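PDB 3HZ8: Thiol:disulfide interchange protein DsbA from Neisseria meningitidis MC58, which probably acts as a thiol-disulfide oxidoreductase of the DsbA family, passing its redox-active disulfide to proteins folding in the periplasm. Local coordinates for residues Tyr11-Asn16 with Gly162-Glu167; Ala3-Gly8 with Asp179-Lys184; Ala40-Val45 with Val166-Trp171; Pro44-His49 with Ser173-Ile178; Gly33-His38 with Glu62-Gln67. The protein carries 1 engineered substitution. All coordinates share one frame; numbering follows the deposited sequence.

From the N terminus, the loop 3-8 meets helix 171-191 in contact 2, closing the widest loop; contacts 1, 3, 4 and 5 all lie nested inside it. Contact 1 follows, adding strand 11-13 to the sheet beside strand 164-166, and touches contact 2 through Tyr164 and Leu181. Contact 5, inside the loop of contact 1, joins the turn before helix 37-50 to the end of strand 57-63. Contacts 3 and 4 start on helix 37-50, share Pro44 and Val45, and tie it to the start of helix 171-191; both cross contact 5. Contact 3 returns to where contact 1 ends, sharing Val166 and Glu167. Contacts 1 and 4 also cross, Val166 packing on Ile178.

Contact 1 (Tyr11-Asn16 with Gly162-Glu167); sequences YTVLAN and GKYKVE
Thr12 and Lys165 form the hydrogen-bonded pair of an antiparallel beta ladder, strand 11-13 running at 151° to strand 164-166 as an edge of the thioredoxin-like sheet. Thr12 N donates to Lys165 O at 2.9 Å, and Thr12 O accepts a bond from Lys165 N. Leu14 N adds a further bond to Lys163 O at 2.8 Å. The buried part is Tyr11 with Tyr164: their side chains run alongside in the same sense, but the ring planes stand 85° apart and meet obliquely, Tyr11 CE1 being 3.8 Å from Tyr164 CD1. Val13 lies on the same face at its exposed margin, with CG2 in plane at the Tyr164 edge. Leu181 and Lys184 of helix 171-191 also pack on Tyr164, and its hydroxyl bonds Glu188. On the other side, Thr12 and Lys165 are partly exposed, and the extended lysine leads away from strand 11-13. There Glu167, bent at chi2 (-73°), turns its carboxylate back over the strand: Thr12 OG1 donates to the anti side of Glu167 OE2 at 2.7 Å.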
# COMPACT_ATOMS: atom_id res chain seq x y z
N TYR A 11 -8.87 -16.60 -1.19
CA TYR A 11 -7.74 -16.20 -0.36
C TYR A 11 -6.77 -17.35 -0.20
O TYR A 11 -7.13 -18.52 -0.41
CB TYR A 11 -8.19 -15.68 1.02
CG TYR A 11 -8.50 -16.77 2.04
CD1 TYR A 11 -7.57 -17.12 3.03
CD2 TYR A 11 -9.73 -17.45 2.03
CE1 TYR A 11 -7.86 -18.11 3.98
CE2 TYR A 11 -10.02 -18.44 2.97
CZ TYR A 11 -9.08 -18.77 3.94
OH TYR A 11 -9.35 -19.74 4.89
N THR A 12 -5.54 -17.00 0.16
CA THR A 12 -4.55 -18.00 0.55
C THR A 12 -3.88 -17.55 1.84
O THR A 12 -4.06 -16.41 2.28
CB THR A 12 -3.49 -18.22 -0.55
OG1 THR A 12 -2.92 -16.96 -0.92
CG2 THR A 12 -4.10 -18.91 -1.78
N VAL A 13 -3.13 -18.47 2.45
CA VAL A 13 -2.46 -18.18 3.73
C VAL A 13 -0.95 -18.13 3.53
O VAL A 13 -0.37 -19.04 2.95
CB VAL A 13 -2.80 -19.23 4.84
CG1 VAL A 13 -2.22 -18.80 6.20
CG2 VAL A 13 -4.32 -19.42 4.96
N LEU A 14 -0.33 -17.06 4.02
CA LEU A 14 1.11 -16.90 3.88
C LEU A 14 1.88 -17.94 4.68
O LEU A 14 1.44 -18.34 5.77
CB LEU A 14 1.56 -15.51 4.33
CG LEU A 14 1.15 -14.27 3.53
CD1 LEU A 14 1.94 -13.06 4.04
CD2 LEU A 14 1.26 -14.45 2.01
N ALA A 15 3.03 -18.35 4.14
CA ALA A 15 3.91 -19.30 4.83
C ALA A 15 4.52 -18.71 6.09
O ALA A 15 4.77 -19.42 7.07
CB ALA A 15 5.03 -19.78 3.89
N ASN A 16 4.76 -17.40 6.04
CA ASN A 16 5.39 -16.65 7.11
C ASN A 16 4.64 -15.33 7.24
O ASN A 16 4.62 -14.53 6.30
CB ASN A 16 6.86 -16.38 6.77
CG ASN A 16 7.61 -15.72 7.90
OD1 ASN A 16 7.27 -15.88 9.08
ND2 ASN A 16 8.67 -14.97 7.55
N GLY A 162 -1.85 -9.74 8.47
CA GLY A 162 -0.50 -10.28 8.33
C GLY A 162 -0.38 -11.65 7.66
O GLY A 162 0.72 -12.09 7.34
N LYS A 163 -1.51 -12.33 7.43
CA LYS A 163 -1.42 -13.73 7.00
C LYS A 163 -2.33 -14.18 5.85
O LYS A 163 -2.10 -15.25 5.30
CB LYS A 163 -1.65 -14.67 8.20
CG LYS A 163 -3.05 -14.57 8.79
CD LYS A 163 -3.25 -15.43 10.04
CE LYS A 163 -3.03 -16.93 9.78
NZ LYS A 163 -3.22 -17.77 11.04
N TYR A 164 -3.35 -13.40 5.51
CA TYR A 164 -4.34 -13.83 4.51
C TYR A 164 -4.23 -13.00 3.24
O TYR A 164 -4.55 -11.81 3.25
CB TYR A 164 -5.76 -13.76 5.07
CG TYR A 164 -5.97 -14.62 6.30
CD1 TYR A 164 -5.72 -15.99 6.27
CD2 TYR A 164 -6.42 -14.06 7.49
CE1 TYR A 164 -5.92 -16.79 7.41
CE2 TYR A 164 -6.63 -14.85 8.63
CZ TYR A 164 -6.37 -16.21 8.58
OH TYR A 164 -6.54 -16.98 9.70
N LYS A 165 -3.78 -13.63 2.16
CA LYS A 165 -3.62 -12.95 0.88
C LYS A 165 -4.93 -13.02 0.12
O LYS A 165 -5.48 -14.10 -0.05
CB LYS A 165 -2.51 -13.62 0.06
CG LYS A 165 -2.29 -12.99 -1.33
CD LYS A 165 -1.12 -13.64 -2.06
CE LYS A 165 -1.06 -13.13 -3.48
NZ LYS A 165 0.10 -13.68 -4.22
N VAL A 166 -5.41 -11.86 -0.33
CA VAL A 166 -6.61 -11.80 -1.17
C VAL A 166 -6.29 -12.30 -2.57
O VAL A 166 -5.31 -11.88 -3.18
CB VAL A 166 -7.15 -10.36 -1.26
CG1 VAL A 166 -8.38 -10.31 -2.15
CG2 VAL A 166 -7.47 -9.84 0.13
N GLU A 167 -7.09 -13.24 -3.08
CA GLU A 167 -6.96 -13.69 -4.46
C GLU A 167 -8.11 -13.03 -5.23
O GLU A 167 -9.26 -13.43 -5.10
CB GLU A 167 -7.03 -15.22 -4.56
CG GLU A 167 -6.03 -15.97 -3.66
CD GLU A 167 -4.59 -15.88 -4.16
OE1 GLU A 167 -4.41 -15.75 -5.39
OE2 GLU A 167 -3.65 -15.94 -3.35

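Contact 2 (Ala3-Gly8 with Asp179-Lys184); sequences AGLVEG and DLLADK
Leu5 and Leu180 overlap in passing, pointing in opposite senses, and the leucine of the N-terminal loop points into the side of helix 171-191. Leu5 CG comes to 3.8 Å from Leu180 CB, and Leu180 CD1 reaches past it to the backbone of the loop, 4.0 Å from Gly4 CA. The two branches of Leu5 part company beyond CG. CD2 turns inward and meets Leu181 CD2 at 3.8 Å, the two side chains lying slantwise to one another; CD1 faces the next turn, 3.9 Å from Lys184 CD. With chi1 of -177° and extended torsions as far as CE, Lys184 presents its aliphatic chain to that methyl. Leu5, Leu181 and Lys184 all touch the Tyr11 side chain as well, which joins this patch to strand 11-13. No hydrogen bond links the two segments, and 201 Å² is buried between them. The loop is therefore fastened here by apolar contact with residues one and four positions apart on the helix, 180, 181 and 184, at the protein surface.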
# COMPACT_ATOMS: atom_id res chain seq x y z
N ALA A 3 -19.47 -20.80 -0.62
CA ALA A 3 -19.87 -19.47 -0.18
C ALA A 3 -18.90 -18.88 0.85
O ALA A 3 -18.34 -19.61 1.69
CB ALA A 3 -21.29 -19.48 0.37
N GLY A 4 -18.71 -17.56 0.80
CA GLY A 4 -17.79 -16.88 1.70
C GLY A 4 -16.35 -17.22 1.40
O GLY A 4 -15.96 -17.39 0.25
N LEU A 5 -15.55 -17.33 2.46
CA LEU A 5 -14.13 -17.58 2.33
C LEU A 5 -13.83 -19.01 1.93
O LEU A 5 -14.28 -19.95 2.58
CB LEU A 5 -13.44 -17.24 3.65
CG LEU A 5 -13.41 -15.75 3.98
CD1 LEU A 5 -12.91 -15.58 5.40
CD2 LEU A 5 -12.57 -14.95 2.98
N VAL A 6 -13.09 -19.18 0.84
CA VAL A 6 -12.68 -20.51 0.42
C VAL A 6 -11.18 -20.49 0.17
O VAL A 6 -10.70 -19.86 -0.77
CB VAL A 6 -13.46 -20.99 -0.84
CG1 VAL A 6 -12.91 -22.33 -1.35
CG2 VAL A 6 -14.96 -21.11 -0.55
N GLU A 7 -10.43 -21.19 1.03
CA GLU A 7 -9.00 -21.21 0.90
C GLU A 7 -8.57 -21.81 -0.43
O GLU A 7 -9.05 -22.87 -0.84
CB GLU A 7 -8.37 -21.98 2.06
CG GLU A 7 -6.87 -21.76 2.14
CD GLU A 7 -6.22 -22.48 3.29
OE1 GLU A 7 -6.93 -22.91 4.23
OE2 GLU A 7 -4.98 -22.61 3.27
N GLY A 8 -7.66 -21.10 -1.10
CA GLY A 8 -7.18 -21.50 -2.42
C GLY A 8 -8.00 -20.91 -3.55
O GLY A 8 -7.60 -21.01 -4.72
N ASP A 179 -13.35 -7.65 3.84
CA ASP A 179 -14.26 -7.56 4.99
C ASP A 179 -14.40 -8.89 5.72
O ASP A 179 -14.40 -8.93 6.96
CB ASP A 179 -15.63 -7.06 4.54
CG ASP A 179 -15.60 -5.61 4.08
OD1 ASP A 179 -14.58 -4.91 4.31
OD2 ASP A 179 -16.62 -5.17 3.49
N LEU A 180 -14.56 -9.98 4.97
CA LEU A 180 -14.68 -11.31 5.55
C LEU A 180 -13.40 -11.71 6.26
O LEU A 180 -13.45 -12.27 7.36
CB LEU A 180 -15.06 -12.36 4.48
CG LEU A 180 -16.42 -12.25 3.80
CD1 LEU A 180 -16.50 -13.26 2.67
CD2 LEU A 180 -17.50 -12.50 4.83
N LEU A 181 -12.26 -11.44 5.62
CA LEU A 181 -10.97 -11.74 6.25
C LEU A 181 -10.75 -10.93 7.51
O LEU A 181 -10.24 -11.44 8.50
CB LEU A 181 -9.82 -11.50 5.27
CG LEU A 181 -9.70 -12.52 4.14
CD1 LEU A 181 -8.65 -12.08 3.12
CD2 LEU A 181 -9.39 -13.91 4.68
N ALA A 182 -11.18 -9.67 7.49
CA ALA A 182 -11.05 -8.81 8.67
C ALA A 182 -11.82 -9.34 9.88
O ALA A 182 -11.33 -9.29 11.02
CB ALA A 182 -11.48 -7.40 8.34
N ASP A 183 -13.03 -9.86 9.63
CA ASP A 183 -13.83 -10.50 10.67
C ASP A 183 -13.16 -11.78 11.17
O ASP A 183 -13.10 -12.03 12.38
CB ASP A 183 -15.26 -10.77 10.16
CG ASP A 183 -16.09 -11.58 11.14
OD1 ASP A 183 -16.46 -11.03 12.20
OD2 ASP A 183 -16.38 -12.75 10.85
N LYS A 184 -12.61 -12.58 10.24
CA LYS A 184 -11.91 -13.81 10.60
C LYS A 184 -10.74 -13.50 11.54
O LYS A 184 -10.59 -14.15 12.59
CB LYS A 184 -11.43 -14.54 9.34
CG LYS A 184 -10.75 -15.89 9.58
CD LYS A 184 -10.36 -16.53 8.24
CE LYS A 184 -9.63 -17.85 8.42
NZ LYS A 184 -10.51 -18.93 8.97

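Contact 3 (Ala40-Val45 with Val166-Trp171); sequences AHLEPV and VEFADW
Trp171, Leu42 and Val45 bury the largest areas in this contact, which packs the start of helix 171-191 onto helix 37-50, the helix that carries the CxxC disulfide of the thioredoxin-like fold at its N-terminal end. The indole lies against this helix, and Leu42 CB stands over its six-membered ring, 4.1 Å from the centroid and 16° off the normal, a CH-pi contact. With CG anti to N (chi1 173°), the leucine continues toward the CE3 rim, where its CD1 lies 3.8 Å from Trp171 CE3. Next to it, Val45 CG1 approaches the root of the tryptophan, 4.1 Å from Trp171 CB, and His41 CB lies 3.8 Å from Trp171 NE1. Phe168 braces the indole within its own segment: Phe168 CE1 lies in plane at the indole edge, while Trp171 CE3 sits over one face of the phenyl ring and Val166 CG1 over the opposite face. Pro156 also touches both Leu42 and Trp171. Asp170 is the N-cap of helix 171-191, and its OD1 is also hydrogen-bonded to Ser173 OG. No hydrogen bond crosses between the segments, so the junction rests on dispersion and CH-pi contact, an aliphatic helix flank against an aromatic face.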
# COMPACT_ATOMS: atom_id res chain seq x y z
N ALA A 40 -3.01 1.32 -10.16
CA ALA A 40 -3.70 2.60 -10.35
C ALA A 40 -5.20 2.40 -10.43
O ALA A 40 -5.96 3.27 -9.99
CB ALA A 40 -3.20 3.33 -11.61
N HIS A 41 -5.63 1.26 -10.98
CA HIS A 41 -7.05 0.94 -11.07
C HIS A 41 -7.62 0.48 -9.74
O HIS A 41 -8.76 0.79 -9.42
CB HIS A 41 -7.32 -0.10 -12.14
CG HIS A 41 -7.37 0.47 -13.52
ND1 HIS A 41 -6.39 0.24 -14.46
CD2 HIS A 41 -8.28 1.28 -14.12
CE1 HIS A 41 -6.70 0.87 -15.58
NE2 HIS A 41 -7.84 1.50 -15.40
N LEU A 42 -6.86 -0.32 -9.00
CA LEU A 42 -7.30 -0.73 -7.67
C LEU A 42 -7.44 0.47 -6.73
O LEU A 42 -8.33 0.49 -5.87
CB LEU A 42 -6.33 -1.76 -7.06
CG LEU A 42 -6.54 -2.19 -5.60
CD1 LEU A 42 -7.96 -2.76 -5.34
CD2 LEU A 42 -5.50 -3.20 -5.16
N GLU A 43 -6.56 1.46 -6.90
CA GLU A 43 -6.44 2.58 -5.98
C GLU A 43 -7.78 3.22 -5.57
O GLU A 43 -8.09 3.25 -4.38
CB GLU A 43 -5.47 3.63 -6.53
CG GLU A 43 -5.34 4.88 -5.64
CD GLU A 43 -4.72 4.59 -4.28
OE1 GLU A 43 -4.07 3.53 -4.11
OE2 GLU A 43 -4.88 5.46 -3.39
N PRO A 44 -8.58 3.71 -6.54
CA PRO A 44 -9.84 4.35 -6.13
C PRO A 44 -10.83 3.43 -5.41
O PRO A 44 -11.59 3.88 -4.54
CB PRO A 44 -10.43 4.85 -7.46
CG PRO A 44 -9.82 4.00 -8.50
CD PRO A 44 -8.42 3.77 -8.01
N VAL A 45 -10.82 2.14 -5.76
CA VAL A 45 -11.70 1.16 -5.13
C VAL A 45 -11.30 0.93 -3.68
O VAL A 45 -12.14 0.94 -2.75
CB VAL A 45 -11.71 -0.18 -5.93
CG1 VAL A 45 -12.52 -1.25 -5.21
CG2 VAL A 45 -12.26 0.03 -7.35
N VAL A 166 -5.41 -11.86 -0.33
CA VAL A 166 -6.61 -11.80 -1.17
C VAL A 166 -6.29 -12.30 -2.57
O VAL A 166 -5.31 -11.88 -3.18
CB VAL A 166 -7.15 -10.36 -1.26
CG1 VAL A 166 -8.38 -10.31 -2.15
CG2 VAL A 166 -7.47 -9.84 0.13
N GLU A 167 -7.09 -13.24 -3.08
CA GLU A 167 -6.96 -13.69 -4.46
C GLU A 167 -8.11 -13.03 -5.23
O GLU A 167 -9.26 -13.43 -5.10
CB GLU A 167 -7.03 -15.22 -4.56
CG GLU A 167 -6.03 -15.97 -3.66
CD GLU A 167 -4.59 -15.88 -4.16
OE1 GLU A 167 -4.41 -15.75 -5.39
OE2 GLU A 167 -3.65 -15.94 -3.35
N PHE A 168 -7.79 -11.98 -5.98
CA PHE A 168 -8.81 -11.14 -6.60
C PHE A 168 -9.38 -11.75 -7.88
O PHE A 168 -8.63 -12.21 -8.74
CB PHE A 168 -8.20 -9.78 -6.99
CG PHE A 168 -7.93 -8.86 -5.83
CD1 PHE A 168 -8.92 -7.96 -5.42
CD2 PHE A 168 -6.68 -8.81 -5.23
CE1 PHE A 168 -8.68 -7.06 -4.37
CE2 PHE A 168 -6.42 -7.91 -4.19
CZ PHE A 168 -7.43 -7.03 -3.76
N ALA A 169 -10.72 -11.75 -7.97
CA ALA A 169 -11.43 -12.00 -9.24
C ALA A 169 -11.61 -10.68 -10.00
O ALA A 169 -11.38 -10.60 -11.21
CB ALA A 169 -12.77 -12.69 -8.98
N ASP A 170 -11.99 -9.64 -9.26
CA ASP A 170 -11.92 -8.25 -9.71
C ASP A 170 -11.76 -7.37 -8.45
O ASP A 170 -11.79 -7.88 -7.34
CB ASP A 170 -13.10 -7.84 -10.61
CG ASP A 170 -14.46 -7.86 -9.91
OD1 ASP A 170 -14.55 -7.89 -8.66
OD2 ASP A 170 -15.47 -7.81 -10.64
N TRP A 171 -11.56 -6.05 -8.62
CA TRP A 171 -11.26 -5.24 -7.44
C TRP A 171 -12.45 -5.12 -6.49
O TRP A 171 -12.31 -5.21 -5.27
CB TRP A 171 -10.72 -3.85 -7.82
CG TRP A 171 -9.65 -3.88 -8.86
CD1 TRP A 171 -9.63 -3.19 -10.03
CD2 TRP A 171 -8.42 -4.63 -8.83
NE1 TRP A 171 -8.49 -3.47 -10.74
CE2 TRP A 171 -7.73 -4.36 -10.03
CE3 TRP A 171 -7.86 -5.54 -7.91
CZ2 TRP A 171 -6.49 -4.94 -10.33
CZ3 TRP A 171 -6.63 -6.12 -8.21
CH2 TRP A 171 -5.96 -5.82 -9.40

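Contact 4 (Pro44-His49 with Ser173-Ile178); sequences PVLSKH and SGMNTI
Val45 is the first residue of helix 37-50 to meet Met175 in this helix-helix packing, its CG1 lying 3.6 Å from Met175 CG. One residue on, Leu46 crosses the methionine at about a right angle, with CD1 4.0 Å from Met175 SD. The same methyl goes on to Ile178 CD1 at 4.1 Å and so bridges one turn of the partner helix. One turn after Val45, His49 closes the segment. Its CG is anti to N (chi1 -167°), which lays the imidazole alongside Met175 with the two side chains running in opposite directions. Met175 CB sits over the ring, 3.7 Å from its centroid and only 3° off the normal, a nearly ideal CH-pi placement. The methionine bends at chi2, which carries its sulfur back to 3.6 Å from His49 CB, and SD views the ring obliquely. The polar end of the imidazole is held elsewhere: His49 NE2 is hydrogen-bonded to Asp179 OD1 on the next turn of helix 171-191, a carboxylate that would probably favour a protonated ring. The axes of segments 44-49 and 173-178 approach to 10.5 Å and cross at -38°. Leu46 and Ile178 reach down to Glu30 and Val28 of strand 26-32, so both helices lie over the same sheet, while Phe168 backs Met175 from the loop after strand 164-166.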
# COMPACT_ATOMS: atom_id res chain seq x y z
N PRO A 44 -8.58 3.71 -6.54
CA PRO A 44 -9.84 4.35 -6.13
C PRO A 44 -10.83 3.43 -5.41
O PRO A 44 -11.59 3.88 -4.54
CB PRO A 44 -10.43 4.85 -7.46
CG PRO A 44 -9.82 4.00 -8.50
CD PRO A 44 -8.42 3.77 -8.01
N VAL A 45 -10.82 2.14 -5.76
CA VAL A 45 -11.70 1.16 -5.13
C VAL A 45 -11.30 0.93 -3.68
O VAL A 45 -12.14 0.94 -2.75
CB VAL A 45 -11.71 -0.18 -5.93
CG1 VAL A 45 -12.52 -1.25 -5.21
CG2 VAL A 45 -12.26 0.03 -7.35
N LEU A 46 -9.99 0.71 -3.48
CA LEU A 46 -9.47 0.38 -2.17
C LEU A 46 -9.52 1.59 -1.25
O LEU A 46 -9.88 1.47 -0.08
CB LEU A 46 -8.04 -0.17 -2.28
CG LEU A 46 -7.34 -0.56 -0.97
CD1 LEU A 46 -8.11 -1.59 -0.14
CD2 LEU A 46 -5.91 -1.03 -1.24
N SER A 47 -9.14 2.75 -1.76
CA SER A 47 -9.17 3.95 -0.93
C SER A 47 -10.60 4.32 -0.51
O SER A 47 -10.83 4.73 0.64
CB SER A 47 -8.46 5.11 -1.63
OG SER A 47 -9.16 5.53 -2.77
N LYS A 48 -11.56 4.15 -1.42
CA LYS A 48 -12.96 4.37 -1.05
C LYS A 48 -13.39 3.37 0.01
O LYS A 48 -14.02 3.75 1.00
CB LYS A 48 -13.88 4.26 -2.25
CG LYS A 48 -15.35 4.36 -1.84
CD LYS A 48 -16.23 4.48 -3.03
CE LYS A 48 -17.65 4.75 -2.58
NZ LYS A 48 -18.47 5.07 -3.77
N HIS A 49 -13.05 2.10 -0.19
CA HIS A 49 -13.48 1.08 0.75
C HIS A 49 -12.92 1.36 2.14
O HIS A 49 -13.61 1.16 3.13
CB HIS A 49 -13.08 -0.31 0.26
CG HIS A 49 -13.76 -1.41 1.01
ND1 HIS A 49 -15.13 -1.56 1.01
CD2 HIS A 49 -13.27 -2.37 1.82
CE1 HIS A 49 -15.45 -2.59 1.77
NE2 HIS A 49 -14.34 -3.10 2.28
N SER A 173 -15.19 -7.14 -5.95
CA SER A 173 -15.45 -8.33 -5.15
C SER A 173 -14.37 -8.58 -4.11
O SER A 173 -14.63 -9.12 -3.03
CB SER A 173 -15.64 -9.58 -6.02
OG SER A 173 -14.48 -9.88 -6.78
N GLY A 174 -13.14 -8.15 -4.42
CA GLY A 174 -12.05 -8.30 -3.47
C GLY A 174 -12.28 -7.51 -2.19
O GLY A 174 -11.78 -7.89 -1.12
N MET A 175 -13.03 -6.41 -2.28
CA MET A 175 -13.34 -5.63 -1.08
C MET A 175 -14.19 -6.42 -0.09
O MET A 175 -13.99 -6.34 1.12
CB MET A 175 -14.02 -4.29 -1.43
CG MET A 175 -13.20 -3.37 -2.32
SD MET A 175 -11.55 -2.93 -1.70
CE MET A 175 -10.50 -4.06 -2.65
N ASN A 176 -15.14 -7.19 -0.62
CA ASN A 176 -15.93 -8.12 0.19
C ASN A 176 -15.05 -9.17 0.87
O ASN A 176 -15.21 -9.47 2.05
CB ASN A 176 -16.99 -8.81 -0.68
CG ASN A 176 -18.02 -7.85 -1.26
OD1 ASN A 176 -18.32 -6.81 -0.66
ND2 ASN A 176 -18.59 -8.21 -2.41
N THR A 177 -14.11 -9.73 0.11
CA THR A 177 -13.13 -10.67 0.68
C THR A 177 -12.35 -10.01 1.84
O THR A 177 -12.19 -10.62 2.90
CB THR A 177 -12.16 -11.21 -0.41
OG1 THR A 177 -12.94 -11.80 -1.45
CG2 THR A 177 -11.22 -12.29 0.15
N ILE A 178 -11.91 -8.78 1.66
CA ILE A 178 -11.22 -8.06 2.74
C ILE A 178 -12.08 -8.01 4.00
O ILE A 178 -11.60 -8.30 5.09
CB ILE A 178 -10.77 -6.64 2.30
CG1 ILE A 178 -9.65 -6.75 1.25
CG2 ILE A 178 -10.31 -5.78 3.51
CD1 ILE A 178 -9.31 -5.46 0.55

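Contact 5 (Gly33-His38 with Glu62-Gln67); sequences GYFCPH and EHVVWQ
His63 leaves the end of strand 57-63 with CG anti to the backbone N (chi1 -162°), which carries its ring from CB toward the turn 33-36. On one side of the ring, CD2 meets Tyr34 CD2 at 3.6 Å, the two planes inclined at 51°. On the other, ND1 turns back to its own segment and donates to Val64 O at 2.8 Å; the acceptor lies close to the imidazole plane and is met on a lone pair, so this bond fixes the ring's rotation. CE1 comes next, 3.8 Å from Phe35 CE2. At the tip, NE2 lies 2.9 Å from Tyr34 N, with Tyr34 CB in plane at the ring edge, and Gly33 CA stands over the face beside NE2 and CE1, 3.6 Å from the ring centroid. Phe35 then extends the aromatic cluster, its CZ touching Val64 CG2 at 4.1 Å and Trp66 CZ3 at 4.0 Å. Phe32 meets both Tyr34 and His63 edge-to-face, and Tyr34 OH is hydrogen-bonded to Asn92. The type I turn from Gly33 ends at Cys36, the N-cap of helix 37-50, disulfide-bonded to Cys39. The contact ties together the beta-alpha-beta unit of strand 26-32, helix 37-50 and strand 57-63, as in the thioredoxin fold, with the CxxC disulfide, probably redox-active, at the helix start.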
# COMPACT_ATOMS: atom_id res chain seq x y z
N GLY A 33 3.12 -0.62 -6.75
CA GLY A 33 4.16 0.24 -7.33
C GLY A 33 3.45 1.38 -8.04
O GLY A 33 2.36 1.18 -8.58
N TYR A 34 4.06 2.56 -8.04
CA TYR A 34 3.44 3.71 -8.74
C TYR A 34 3.46 3.57 -10.28
O TYR A 34 2.71 4.26 -10.98
CB TYR A 34 4.12 5.01 -8.32
CG TYR A 34 3.74 5.53 -6.96
CD1 TYR A 34 2.40 5.77 -6.63
CD2 TYR A 34 4.71 5.82 -6.01
CE1 TYR A 34 2.04 6.29 -5.38
CE2 TYR A 34 4.36 6.33 -4.76
CZ TYR A 34 3.02 6.56 -4.44
OH TYR A 34 2.69 7.09 -3.20
N PHE A 35 4.29 2.66 -10.80
CA PHE A 35 4.39 2.41 -12.26
C PHE A 35 3.33 1.44 -12.75
O PHE A 35 3.28 1.12 -13.93
CB PHE A 35 5.74 1.75 -12.55
CG PHE A 35 6.04 0.60 -11.61
CD1 PHE A 35 5.33 -0.60 -11.71
CD2 PHE A 35 6.98 0.74 -10.58
CE1 PHE A 35 5.56 -1.65 -10.83
CE2 PHE A 35 7.20 -0.30 -9.69
CZ PHE A 35 6.49 -1.50 -9.81
N CYS A 36 2.51 0.93 -11.83
CA CYS A 36 1.70 -0.27 -12.05
C CYS A 36 0.25 0.07 -12.47
O CYS A 36 -0.53 0.57 -11.65
CB CYS A 36 1.77 -1.11 -10.76
SG CYS A 36 0.53 -2.38 -10.44
N PRO A 37 -0.12 -0.19 -13.75
CA PRO A 37 -1.48 0.15 -14.14
C PRO A 37 -2.60 -0.51 -13.34
O PRO A 37 -3.59 0.16 -13.03
CB PRO A 37 -1.54 -0.26 -15.62
CG PRO A 37 -0.12 -0.15 -16.07
CD PRO A 37 0.66 -0.69 -14.90
N HIS A 38 -2.45 -1.78 -12.99
CA HIS A 38 -3.51 -2.43 -12.22
C HIS A 38 -3.60 -1.84 -10.82
O HIS A 38 -4.68 -1.78 -10.24
CB HIS A 38 -3.33 -3.95 -12.22
CG HIS A 38 -3.79 -4.60 -13.49
ND1 HIS A 38 -4.73 -4.03 -14.31
CD2 HIS A 38 -3.46 -5.78 -14.05
CE1 HIS A 38 -4.95 -4.82 -15.34
NE2 HIS A 38 -4.19 -5.89 -15.21
N GLU A 62 2.82 -0.35 1.16
CA GLU A 62 4.27 -0.48 1.02
C GLU A 62 4.60 -0.60 -0.47
O GLU A 62 3.97 -1.39 -1.18
CB GLU A 62 4.76 -1.74 1.75
CG GLU A 62 4.36 -1.84 3.24
CD GLU A 62 5.09 -0.84 4.16
OE1 GLU A 62 6.03 -0.16 3.70
OE2 GLU A 62 4.72 -0.73 5.35
N HIS A 63 5.57 0.19 -0.93
CA HIS A 63 5.98 0.15 -2.35
C HIS A 63 7.03 -0.94 -2.52
O HIS A 63 7.98 -1.00 -1.74
CB HIS A 63 6.56 1.51 -2.76
CG HIS A 63 6.64 1.74 -4.23
ND1 HIS A 63 7.50 1.07 -5.07
CD2 HIS A 63 5.98 2.64 -5.01
CE1 HIS A 63 7.33 1.50 -6.31
NE2 HIS A 63 6.43 2.47 -6.30
N VAL A 64 6.85 -1.81 -3.51
CA VAL A 64 7.86 -2.85 -3.76
C VAL A 64 9.19 -2.24 -4.22
O VAL A 64 9.22 -1.14 -4.79
CB VAL A 64 7.39 -3.93 -4.78
CG1 VAL A 64 6.24 -4.75 -4.19
CG2 VAL A 64 7.03 -3.33 -6.15
N VAL A 65 10.29 -2.95 -3.97
CA VAL A 65 11.60 -2.55 -4.49
C VAL A 65 12.22 -3.77 -5.16
O VAL A 65 12.65 -4.71 -4.49
CB VAL A 65 12.53 -1.96 -3.40
CG1 VAL A 65 13.90 -1.59 -3.98
CG2 VAL A 65 11.86 -0.76 -2.72
N TRP A 66 12.22 -3.76 -6.50
CA TRP A 66 12.64 -4.91 -7.30
C TRP A 66 13.97 -4.67 -8.01
O TRP A 66 14.52 -5.57 -8.63
CB TRP A 66 11.55 -5.23 -8.33
CG TRP A 66 10.34 -5.90 -7.75
CD1 TRP A 66 10.30 -6.67 -6.61
CD2 TRP A 66 9.01 -5.89 -8.27
NE1 TRP A 66 9.02 -7.13 -6.40
CE2 TRP A 66 8.20 -6.66 -7.40
CE3 TRP A 66 8.41 -5.28 -9.38
CZ2 TRP A 66 6.84 -6.86 -7.63
CZ3 TRP A 66 7.06 -5.49 -9.62
CH2 TRP A 66 6.29 -6.28 -8.73
N GLN A 67 14.46 -3.44 -7.93
CA GLN A 67 15.77 -3.08 -8.47
C GLN A 67 16.24 -1.80 -7.78
O GLN A 67 15.42 -1.07 -7.21
CB GLN A 67 15.72 -2.92 -10.00
CG GLN A 67 14.75 -1.83 -10.51
CD GLN A 67 14.63 -1.74 -12.02
OE1 GLN A 67 15.11 -2.62 -12.75
NE2 GLN A 67 13.97 -0.68 -12.50